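Local coordinates for conserved hypothetical protein TM0937 (Thermotoga maritima, PDB 2ESH), which is of unknown function but, as a PadR-like protein with a winged helix-turn-helix fold, probably binds DNA as a transcriptional regulator, at residues 86-89 / 90-93; 15-18 / 19-23; 103-106 / 107-110. All blocks are in the same frame, centred on the assembly; numbering follows the deposited sequence. Where two conformers were deposited one is given.

Contact 1: 86-89 / 90-93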
loop_
_atom_site.group_PDB
_atom_site.type_symbol
_atom_site.label_atom_id
_atom_site.label_comp_id
_atom_site.label_asym_id
_atom_site.label_seq_id
_atom_site.Cartn_x
_atom_site.Cartn_y
_atom_site.Cartn_z
ATOM N N GLY A 86 8.832 -9.301 -3.363
ATOM C CA GLY A 86 7.952 -8.256 -3.056
ATOM C C GLY A 86 6.956 -8.254 -4.148
ATOM O O GLY A 86 5.758 -8.063 -3.897
ATOM N N LYS A 87 7.415 -8.524 -5.354
ATOM C CA LYS A 87 6.482 -8.714 -6.444
ATOM C C LYS A 87 5.549 -9.932 -6.286
ATOM O O LYS A 87 4.378 -9.851 -6.642
ATOM C CB LYS A 87 7.175 -8.746 -7.811
ATOM C CG LYS A 87 7.732 -7.417 -8.200
ATOM C CD LYS A 87 8.432 -7.590 -9.537
ATOM C CE LYS A 87 8.348 -6.343 -10.468
ATOM N NZ LYS A 87 8.292 -6.686 -12.008
ATOM N N LEU A 88 6.050 -11.004 -5.724
ATOM C CA LEU A 88 5.216 -12.199 -5.383
ATOM C C LEU A 88 4.192 -11.896 -4.286
ATOM O O LEU A 88 3.056 -12.335 -4.324
ATOM C CB LEU A 88 6.108 -13.420 -5.019
ATOM C CG LEU A 88 6.878 -14.032 -6.240
ATOM C CD1 LEU A 88 7.952 -14.968 -5.778
ATOM C CD2 LEU A 88 5.879 -14.845 -7.159
ATOM N N TYR A 89 4.580 -11.076 -3.328
ATOM C CA TYR A 89 3.667 -10.638 -2.252
ATOM C C TYR A 89 2.603 -9.771 -2.862
ATOM O O TYR A 89 1.369 -9.929 -2.574
ATOM C CB TYR A 89 4.440 -9.912 -1.194
ATOM C CG TYR A 89 3.673 -9.463 -0.001
ATOM C CD1 TYR A 89 3.368 -10.358 1.044
ATOM C CD2 TYR A 89 3.316 -8.152 0.141
ATOM C CE1 TYR A 89 2.734 -9.923 2.198
ATOM C CE2 TYR A 89 2.668 -7.699 1.307
ATOM C CZ TYR A 89 2.411 -8.568 2.317
ATOM O OH TYR A 89 1.782 -8.117 3.400
ATOM N N LEU A 90 3.029 -8.977 -3.827
ATOM C CA LEU A 90 2.078 -8.169 -4.587
ATOM C C LEU A 90 1.019 -8.903 -5.397
ATOM O O LEU A 90 -0.139 -8.411 -5.511
ATOM C CB LEU A 90 2.835 -7.211 -5.520
ATOM C CG LEU A 90 2.323 -5.777 -5.780
ATOM C CD1 LEU A 90 1.797 -4.972 -4.587
ATOM C CD2 LEU A 90 3.359 -4.975 -6.492
ATOM N N ARG A 91 1.409 -9.977 -6.082
ATOM C CA ARG A 91 0.444 -10.848 -6.762
ATOM C C ARG A 91 -0.564 -11.449 -5.734
ATOM O O ARG A 91 -1.706 -11.612 -6.034
ATOM C CB ARG A 91 1.143 -12.013 -7.460
ATOM C CG ARG A 91 1.933 -11.663 -8.685
ATOM C CD ARG A 91 2.708 -12.945 -9.232
ATOM N NE ARG A 91 3.650 -12.579 -10.273
ATOM C CZ ARG A 91 3.318 -12.141 -11.505
ATOM N NH1 ARG A 91 2.037 -12.016 -11.926
ATOM N NH2 ARG A 91 4.305 -11.838 -12.338
ATOM N N GLU A 92 -0.120 -11.811 -4.558
ATOM C CA GLU A 92 -1.041 -12.225 -3.507
ATOM C C GLU A 92 -2.035 -11.105 -3.122
ATOM O O GLU A 92 -3.157 -11.395 -2.845
ATOM C CB GLU A 92 -0.261 -12.607 -2.262
ATOM C CG GLU A 92 0.552 -13.946 -2.339
ATOM C CD GLU A 92 1.159 -14.313 -0.925
ATOM O OE1 GLU A 92 1.711 -13.419 -0.229
ATOM O OE2 GLU A 92 1.018 -15.484 -0.468
ATOM N N ILE A 93 -1.629 -9.842 -3.121
ATOM C CA ILE A 93 -2.504 -8.699 -2.810
ATOM C C ILE A 93 -3.460 -8.507 -3.956
ATOM O O ILE A 93 -4.659 -8.251 -3.770
ATOM C CB ILE A 93 -1.655 -7.426 -2.676
ATOM C CG1 ILE A 93 -1.134 -7.349 -1.244
ATOM C CG2 ILE A 93 -2.475 -6.159 -3.083
ATOM C CD1 ILE A 93 0.140 -6.543 -1.127
#
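Tyr89 holds its ring anti to the backbone N (chi1 -177°), and Ile93 has CG1 anti to the carbonyl carbon, beside the backbone N (chi1 -86°). These two torsions bring the ring and the isoleucine end together one turn apart. The site is the start of the long C-terminal helix 84-116, which follows the winged helix-turn-helix part of this PadR-like protein. Ile93 CD1 reaches the CD2-CE2 side of the tyrosine and lies 3.7 Å from Tyr89 CE2. Its approach to the ring is oblique. Glu92 comes to the other ortho carbon. Its chain runs extended and crosses the tyrosine at about a right angle, with OE1 3.7 Å from Tyr89 CD1. Ring and carboxylate planes are 56° apart. The ring is thus flanked by a methyl and a carboxylate oxygen. On another side of the same turn, Leu88 CD2 lies at the edge of the Arg91 guanidinium, near its plane, and is 4.2 Å from Arg91 CD. Leu90 packs on Leu19 and Ile93 on Trp12 and Ser16, all of helix 8-24. Tyr89 also touches Leu19 and stacks with Phe64. The backbone keeps regular helical bonds from Leu90 N to Gly86 O (2.9 Å) and from Arg91 N to Lys87 O (3.0 Å). The next turn is closed by Ile93 N, which donates to Tyr89 O at 3.0 Å.

Contact 2: 15-18 / 19-23; sequences ASTI and LLLVA
Thr17 has two conformers, and in the one described here it lies side by side with Leu21, pointing the same way. The threonine methyl CG2 is then 4.1 Å from Leu21 CD1. It stands anti to the backbone N, which leaves OG1 beside that N (chi1 -61°). In this conformer OG1 hydrogen-bonds to Trp13 O one turn back. Both placements are doubtful for the other copy. Leu21 also lies over the backbone, with CG 3.4 Å from Thr17 O. Ile18 and Val22 form a second pair on an adjoining face. Their CG2 methyls are 4.3 Å apart, a looser touch. Val22 CG2 comes closer to the backbone, 3.3 Å from Ile18 O. That oxygen also accepts from Val22 N at 2.8 Å. Leu19 looks another way, with CB 3.5 Å from Ala15 O. Its N donates to the same oxygen at 2.9 Å. The faces therefore serve different partners. Thr17 and Leu21 pack on Leu36 of helix 29-37, and Ile18 and Val22 on Leu56 of helix 52-61. Leu19 packs on Tyr89 and Leu90 of helix 84-116. Six of the residues are buried. Helix 8-24 thus packs against three other helices, as the first helix of a winged helix-turn-helix domain does, consistent with the PadR-like family.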
loop_
_atom_site.group_PDB
_atom_site.type_symbol
_atom_site.label_atom_id
_atom_site.label_comp_id
_atom_site.label_asym_id
_atom_site.label_seq_id
_atom_site.Cartn_x
_atom_site.Cartn_y
_atom_site.Cartn_z
ATOM N N ALA A 15 0.167 -1.017 3.734
ATOM C CA ALA A 15 1.313 -1.827 3.238
ATOM C C ALA A 15 1.190 -2.065 1.748
ATOM O O ALA A 15 2.175 -1.952 1.037
ATOM C CB ALA A 15 1.400 -3.137 3.969
ATOM N N SER A 16 -0.027 -2.405 1.303
ATOM C CA SER A 16 -0.291 -2.792 -0.057
ATOM C C SER A 16 -0.036 -1.629 -0.929
ATOM O O SER A 16 0.595 -1.767 -1.960
ATOM C CB SER A 16 -1.736 -3.300 -0.243
ATOM O OG SER A 16 -1.793 -4.528 0.521
ATOM N N THR A 17 -0.532 -0.466 -0.501
ATOM C CA THR A 17 -0.442 0.737 -1.311
ATOM C C THR A 17 0.988 1.227 -1.404
ATOM O O THR A 17 1.431 1.629 -2.474
ATOM C CB THR A 17 -1.289 1.872 -0.712
ATOM O OG1 THR A 17 -2.658 1.454 -0.669
ATOM C CG2 THR A 17 -1.152 3.109 -1.546
ATOM N N ILE A 18 1.678 1.211 -0.256
ATOM C CA ILE A 18 3.065 1.557 -0.188
ATOM C C ILE A 18 3.962 0.683 -1.044
ATOM O O ILE A 18 4.839 1.245 -1.771
ATOM C CB ILE A 18 3.634 1.619 1.207
ATOM C CG1 ILE A 18 3.040 2.803 2.026
ATOM C CG2 ILE A 18 5.088 1.955 1.115
ATOM C CD1 ILE A 18 3.513 2.729 3.594
ATOM N N LEU A 19 3.738 -0.629 -1.022
ATOM C CA LEU A 19 4.516 -1.553 -1.873
ATOM C C LEU A 19 4.387 -1.162 -3.320
ATOM O O LEU A 19 5.360 -1.052 -4.047
ATOM C CB LEU A 19 4.072 -3.033 -1.699
ATOM C CG LEU A 19 4.944 -4.205 -2.239
ATOM C CD1 LEU A 19 6.348 -4.050 -1.765
ATOM C CD2 LEU A 19 4.447 -5.540 -1.707
ATOM N N LEU A 20 3.157 -0.956 -3.731
ATOM C CA LEU A 20 2.866 -0.574 -5.077
ATOM C C LEU A 20 3.517 0.695 -5.446
ATOM O O LEU A 20 4.083 0.778 -6.554
ATOM C CB LEU A 20 1.376 -0.353 -5.257
ATOM C CG LEU A 20 0.639 -0.487 -6.562
ATOM C CD1 LEU A 20 -0.450 0.542 -6.628
ATOM C CD2 LEU A 20 1.391 -0.444 -7.816
ATOM N N LEU A 21 3.382 1.712 -4.580
ATOM C CA LEU A 21 3.895 3.020 -4.940
ATOM C C LEU A 21 5.414 2.875 -5.097
ATOM O O LEU A 21 6.022 3.379 -6.055
ATOM C CB LEU A 21 3.524 4.057 -3.849
ATOM C CG LEU A 21 2.116 4.709 -3.861
ATOM C CD1 LEU A 21 1.954 5.627 -2.616
ATOM C CD2 LEU A 21 1.842 5.442 -5.147
ATOM N N VAL A 22 6.031 2.134 -4.173
ATOM C CA VAL A 22 7.425 1.802 -4.418
ATOM C C VAL A 22 7.757 1.018 -5.728
ATOM O O VAL A 22 8.744 1.358 -6.361
ATOM C CB VAL A 22 8.071 1.148 -3.281
ATOM C CG1 VAL A 22 9.479 0.777 -3.694
ATOM C CG2 VAL A 22 8.030 2.071 -1.990
ATOM N N ALA A 23 6.972 -0.029 -6.084
ATOM C CA ALA A 23 7.152 -0.739 -7.346
ATOM C C ALA A 23 7.109 0.219 -8.521
ATOM O O ALA A 23 7.837 0.065 -9.500
ATOM C CB ALA A 23 6.067 -1.867 -7.557
#

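Contact 3: 103-106 / 107-110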
loop_
_atom_site.group_PDB
_atom_site.type_symbol
_atom_site.label_atom_id
_atom_site.label_comp_id
_atom_site.label_asym_id
_atom_site.label_seq_id
_atom_site.Cartn_x
_atom_site.Cartn_y
_atom_site.Cartn_z
ATOM N N ARG A 103 -16.681 -9.715 -4.015
ATOM C CA ARG A 103 -17.597 -9.647 -2.872
ATOM C C ARG A 103 -18.469 -8.339 -2.872
ATOM O O ARG A 103 -19.665 -8.372 -2.579
ATOM C CB ARG A 103 -16.777 -9.794 -1.621
ATOM C CG ARG A 103 -17.467 -9.324 -0.417
ATOM C CD ARG A 103 -18.568 -10.388 -0.169
ATOM N NE ARG A 103 -19.452 -10.207 0.958
ATOM C CZ ARG A 103 -20.375 -11.134 1.254
ATOM N NH1 ARG A 103 -20.506 -12.239 0.511
ATOM N NH2 ARG A 103 -21.183 -10.982 2.282
ATOM N N ILE A 104 -17.864 -7.203 -3.252
ATOM C CA ILE A 104 -18.548 -5.911 -3.299
ATOM C C ILE A 104 -19.659 -6.001 -4.341
ATOM O O ILE A 104 -20.772 -5.471 -4.141
ATOM C CB ILE A 104 -17.519 -4.742 -3.630
ATOM C CG1 ILE A 104 -16.668 -4.438 -2.417
ATOM C CG2 ILE A 104 -18.228 -3.467 -4.090
ATOM C CD1 ILE A 104 -15.344 -3.612 -2.766
ATOM N N GLU A 105 -19.361 -6.664 -5.462
ATOM C CA GLU A 105 -20.362 -6.757 -6.520
ATOM C C GLU A 105 -21.479 -7.667 -6.158
ATOM O O GLU A 105 -22.559 -7.468 -6.662
ATOM C CB GLU A 105 -19.783 -7.218 -7.857
ATOM C CG GLU A 105 -18.630 -6.411 -8.389
ATOM C CD GLU A 105 -18.020 -7.088 -9.685
ATOM O OE1 GLU A 105 -17.631 -8.344 -9.655
ATOM O OE2 GLU A 105 -17.945 -6.326 -10.709
ATOM N N THR A 106 -21.259 -8.663 -5.292
ATOM C CA THR A 106 -22.401 -9.503 -4.876
ATOM C C THR A 106 -23.312 -8.679 -3.960
ATOM O O THR A 106 -24.481 -8.793 -4.062
ATOM C CB THR A 106 -22.043 -10.838 -4.139
ATOM O OG1 THR A 106 -21.343 -10.507 -2.932
ATOM C CG2 THR A 106 -21.104 -11.692 -4.949
ATOM N N LEU A 107 -22.765 -7.850 -3.095
ATOM C CA LEU A 107 -23.552 -6.905 -2.288
ATOM C C LEU A 107 -24.276 -5.878 -3.111
ATOM O O LEU A 107 -25.422 -5.677 -2.902
ATOM C CB LEU A 107 -22.634 -6.073 -1.422
ATOM C CG LEU A 107 -22.064 -6.849 -0.295
ATOM C CD1 LEU A 107 -21.266 -5.756 0.578
ATOM C CD2 LEU A 107 -23.211 -7.545 0.490
ATOM N N GLU A 108 -23.577 -5.225 -4.032
ATOM C CA GLU A 108 -24.173 -4.238 -4.922
ATOM C C GLU A 108 -25.446 -4.773 -5.508
ATOM O O GLU A 108 -26.418 -4.067 -5.495
ATOM C CB GLU A 108 -23.241 -3.788 -6.012
ATOM C CG GLU A 108 -22.201 -2.859 -5.560
ATOM C CD GLU A 108 -21.403 -2.323 -6.709
ATOM O OE1 GLU A 108 -20.955 -3.063 -7.560
ATOM O OE2 GLU A 108 -21.169 -1.136 -6.788
ATOM N N GLU A 109 -25.462 -6.039 -5.931
ATOM C CA GLU A 109 -26.623 -6.601 -6.633
ATOM C C GLU A 109 -27.697 -6.913 -5.626
ATOM O O GLU A 109 -28.904 -6.722 -5.858
ATOM C CB GLU A 109 -26.264 -7.852 -7.465
ATOM C CG GLU A 109 -25.258 -7.559 -8.653
ATOM C CD GLU A 109 -25.679 -6.350 -9.591
ATOM O OE1 GLU A 109 -26.806 -6.433 -10.107
ATOM O OE2 GLU A 109 -24.915 -5.340 -9.820
ATOM N N ARG A 110 -27.258 -7.358 -4.472
ATOM C CA ARG A 110 -28.224 -7.777 -3.475
ATOM C C ARG A 110 -29.006 -6.565 -3.052
ATOM O O ARG A 110 -30.223 -6.641 -2.855
ATOM C CB ARG A 110 -27.511 -8.448 -2.325
ATOM C CG ARG A 110 -27.433 -9.961 -2.587
ATOM C CD ARG A 110 -26.523 -10.631 -1.580
ATOM N NE ARG A 110 -27.010 -10.451 -0.230
ATOM C CZ ARG A 110 -26.330 -10.737 0.898
ATOM N NH1 ARG A 110 -25.083 -11.211 0.858
ATOM N NH2 ARG A 110 -26.877 -10.513 2.094
HETATM O O HOH W 1 -22.434 -5.569 -9.477
#
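Leu107 meets Arg103 one turn earlier on helix 84-116, mainly through the backbone. Leu107 N donates to Arg103 O at 3.2 Å, and Leu107 CG lies 3.6 Å from the same oxygen. That carbonyl also accepts from Thr106 OG1 at 2.7 Å. Thr106 has its hydroxyl between the backbone N and the carbonyl carbon (chi1 61°), which turns OG1 back to the preceding turn. Both donors reach Arg103 O from the same face of its plane. At its far end, Leu107 CD2 sits above one face of the Arg110 guanidinium, offset toward the rim. Leu107 CD2 also comes within 4.4 Å of Arg103 NH2, obliquely.

Glu108 follows. Its N donates to Ile104 O at 2.8 Å. Its side chain is extended and crosses Glu105 obliquely, with OE1 4.2 Å from Glu105 CG. The two carboxylate planes are 28° apart.

Glu109 makes a weak backbone bond to Glu105 O. Its chain is bent at CB-CG, and OE2 lies 2.5 Å from the oxygen of water 1, a very short approach. That water has more acceptors in reach than protons. It reaches Glu105 O weakly. Glu109 OE2 also makes a long, weak ion pair with Lys112.

Arg110 closes the run with a backbone bond to Thr106 O. Its guanidinium plane stands 79° from that of Arg103, and Arg110 NH1 is 4.2 Å from Arg103 NH2.

The contact lies on the surface of the C-terminal helix, a region that in PadR-family relatives usually takes part in dimerisation. The like charges of the two arginines probably repel one another mildly, and solvent would screen them. The chemistry implies a helix turn held mainly by its backbone and by the threonine hydroxyl, with most of its charged side chains exposed.

From the N terminus, contact 2 comes first, within helix 8-24. Contact 1 follows at the start of helix 84-116, and contact 3 lies farther along that same helix. Each spans a continuous run of helix, so none closes a loop. They come in series, without nesting or crossing. Contacts 1 and 2 touch, with centres about 10 Å apart. Ile93 CD1 is 3.2 Å from Ser16 OG, and Leu19 CD2 is 3.4 Å from Tyr89 CD2. This joint ties the first helix to the last. Contact 3 touches neither. Its centre is about 26 Å from that of contact 1, where helix 84-116 extends away from the core.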